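Local coordinates for uncharacterized protein DUF849 (Burkholderia xenovorans LB400, PDB 3E02) that probably cleaves beta-keto acids such as 3-keto-5-aminohexanoate, as a zinc-dependent enzyme with a TIM-barrel fold, at residues L117-S122 / E172-G177. Sequence-based numbering, arbitrary orientation.
With EDO (1,2-ethanediol), chain D.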
loop_
_atom_site.group_PDB
_atom_site.type_symbol
_atom_site.label_atom_id
_atom_site.label_comp_id
_atom_site.label_asym_id
_atom_site.label_seq_id
_atom_site.Cartn_x
_atom_site.Cartn_y
_atom_site.Cartn_z
ATOM N N LEU A 117 16.472 -14.668 -11.387
ATOM C CA LEU A 117 15.228 -15.263 -10.923
ATOM C C LEU A 117 14.900 -16.562 -11.630
ATOM O O LEU A 117 15.312 -16.771 -12.777
ATOM C CB LEU A 117 14.045 -14.302 -11.157
ATOM C CG LEU A 117 13.630 -13.930 -12.602
ATOM C CD1 LEU A 117 12.149 -13.555 -12.699
ATOM C CD2 LEU A 117 14.519 -12.825 -13.178
ATOM N N ASN A 118 14.099 -17.389 -10.965
ATOM C CA ASN A 118 13.468 -18.538 -11.624
ATOM C C ASN A 118 12.613 -17.950 -12.761
ATOM O O ASN A 118 12.020 -16.884 -12.594
ATOM C CB ASN A 118 12.554 -19.306 -10.670
ATOM C CG ASN A 118 13.311 -20.055 -9.599
ATOM O OD1 ASN A 118 14.525 -20.247 -9.697
ATOM N ND2 ASN A 118 12.591 -20.509 -8.575
ATOM N N PHE A 119 12.619 -18.593 -13.922
ATOM C CA PHE A 119 11.882 -18.082 -15.094
ATOM C C PHE A 119 11.238 -19.327 -15.699
ATOM O O PHE A 119 11.808 -19.958 -16.581
ATOM C CB PHE A 119 12.847 -17.358 -16.044
ATOM C CG PHE A 119 12.172 -16.377 -16.959
ATOM C CD1 PHE A 119 11.210 -16.803 -17.882
ATOM C CD2 PHE A 119 12.500 -15.018 -16.911
ATOM C CE1 PHE A 119 10.564 -15.884 -18.726
ATOM C CE2 PHE A 119 11.864 -14.090 -17.751
ATOM C CZ PHE A 119 10.901 -14.525 -18.661
ATOM N N ASN A 120 10.053 -19.657 -15.189
ATOM C CA ASN A 120 9.341 -20.890 -15.486
ATOM C C ASN A 120 8.174 -20.684 -16.459
ATOM O O ASN A 120 7.124 -20.157 -16.081
ATOM C CB ASN A 120 8.856 -21.500 -14.152
ATOM C CG ASN A 120 8.270 -22.912 -14.295
ATOM O OD1 ASN A 120 8.153 -23.454 -15.402
ATOM N ND2 ASN A 120 7.902 -23.513 -13.158
ATOM N N ILE A 121 8.369 -21.108 -17.708
ATOM C CA ILE A 121 7.316 -21.040 -18.752
ATOM C C ILE A 121 6.823 -22.447 -19.146
ATOM O O ILE A 121 6.135 -22.605 -20.169
ATOM C CB ILE A 121 7.788 -20.216 -19.989
ATOM C CG1 ILE A 121 9.023 -20.847 -20.671
ATOM C CG2 ILE A 121 8.065 -18.774 -19.553
ATOM C CD1 ILE A 121 9.468 -20.127 -21.898
ATOM N N SER A 122 7.147 -23.452 -18.320
ATOM C CA SER A 122 6.813 -24.854 -18.585
ATOM C C SER A 122 5.320 -25.166 -18.653
ATOM O O SER A 122 4.927 -26.072 -19.378
ATOM C CB SER A 122 7.467 -25.761 -17.536
ATOM O OG SER A 122 6.883 -25.573 -16.251
ATOM N N GLU A 172 15.062 -3.949 -16.794
ATOM C CA GLU A 172 13.942 -4.896 -16.618
ATOM C C GLU A 172 13.920 -5.350 -15.172
ATOM O O GLU A 172 14.846 -6.016 -14.725
ATOM C CB GLU A 172 14.033 -6.138 -17.506
ATOM C CG GLU A 172 14.510 -5.937 -18.912
ATOM C CD GLU A 172 13.721 -4.935 -19.692
ATOM O OE1 GLU A 172 12.532 -4.714 -19.412
ATOM O OE2 GLU A 172 14.307 -4.389 -20.629
ATOM N N CYS A 173 12.856 -4.991 -14.460
ATOM C CA CYS A 173 12.688 -5.275 -13.040
ATOM C C CYS A 173 11.490 -6.211 -12.870
ATOM O O CYS A 173 10.354 -5.794 -13.056
ATOM C CB CYS A 173 12.483 -3.949 -12.303
ATOM S SG CYS A 173 13.907 -2.802 -12.452
ATOM N N TYR A 174 11.765 -7.476 -12.555
ATOM C CA TYR A 174 10.761 -8.542 -12.390
ATOM C C TYR A 174 10.248 -8.701 -10.961
ATOM O O TYR A 174 9.383 -9.527 -10.720
ATOM C CB TYR A 174 11.340 -9.899 -12.810
ATOM C CG TYR A 174 11.740 -9.994 -14.245
ATOM C CD1 TYR A 174 12.949 -9.453 -14.682
ATOM C CD2 TYR A 174 10.933 -10.648 -15.182
ATOM C CE1 TYR A 174 13.339 -9.522 -16.011
ATOM C CE2 TYR A 174 11.328 -10.736 -16.537
ATOM C CZ TYR A 174 12.541 -10.172 -16.929
ATOM O OH TYR A 174 12.976 -10.238 -18.230
ATOM N N ASP A 175 10.833 -7.984 -10.013
ATOM C CA ASP A 175 10.406 -8.070 -8.621
ATOM C C ASP A 175 10.942 -6.859 -7.865
ATOM O O ASP A 175 11.797 -6.134 -8.372
ATOM C CB ASP A 175 10.907 -9.393 -7.999
ATOM C CG ASP A 175 9.969 -9.947 -6.938
ATOM O OD1 ASP A 175 9.110 -9.213 -6.389
ATOM O OD2 ASP A 175 10.135 -11.126 -6.605
ATOM N N VAL A 176 10.462 -6.663 -6.643
ATOM C CA VAL A 176 10.835 -5.486 -5.839
ATOM C C VAL A 176 12.347 -5.431 -5.572
ATOM O O VAL A 176 12.939 -4.352 -5.633
ATOM C CB VAL A 176 10.047 -5.427 -4.510
ATOM C CG1 VAL A 176 10.421 -4.169 -3.709
ATOM C CG2 VAL A 176 8.516 -5.491 -4.791
ATOM N N GLY A 177 12.967 -6.592 -5.343
ATOM C CA GLY A 177 14.415 -6.674 -5.101
ATOM C C GLY A 177 15.251 -6.111 -6.246
ATOM O O GLY A 177 16.340 -5.587 -6.023
HETATM C C1 EDO D . 8.560 -11.376 -21.709
HETATM O O1 EDO D . 7.137 -11.322 -21.544
HETATM C C2 EDO D . 9.233 -10.986 -20.397
HETATM O O2 EDO D . 10.618 -11.353 -20.421
#
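Leu117 and Tyr174 have the nearest CA atoms of the two segments, 8.2 Å apart, too far for backbone bonding; residues 117-122 and 172-177 touch through side chains, with no hydrogen bond between them. Leu117 reaches the tyrosine with both methyls: CD1 lies 3.7 Å from Tyr174 CB, while CD2 sits over one face of the ring, 4.0 Å from Tyr174 CD1. Its CB points toward residues 172-177, and a chi1 of 65°, with CG between the backbone N and carbonyl carbon, carries both methyls to Tyr174; the Leu117 and Tyr174 side chains cross at about a right angle. Two residues on, Phe119 brings its CE2 to 3.6 Å from Tyr174 CE2; the ring planes are inclined at 71° and the centroids stand 5.8 Å apart, an oblique aromatic pair. Tyr174 follows the C-terminal end of strand 168-173, the end of a TIM barrel where active sites lie, and its side chain is about 6 Å from the bound zinc, whose ligands are His50, His52 and Glu259. Leu148, on the strand antiparallel to 117-118, also packs against both aromatic side chains. Tyr174 OH is hydrogen-bonded to Asn113 OD1, which helps fix the ring's direction. A 1,2-ethanediol, probably from the crystallisation liquor, places O2 at the edges of both rings, 3.6 Å from Phe119 CZ and in a weak 3.4 Å hydrogen bond with Tyr174 OH; the diol also bonds Asp260 OD1.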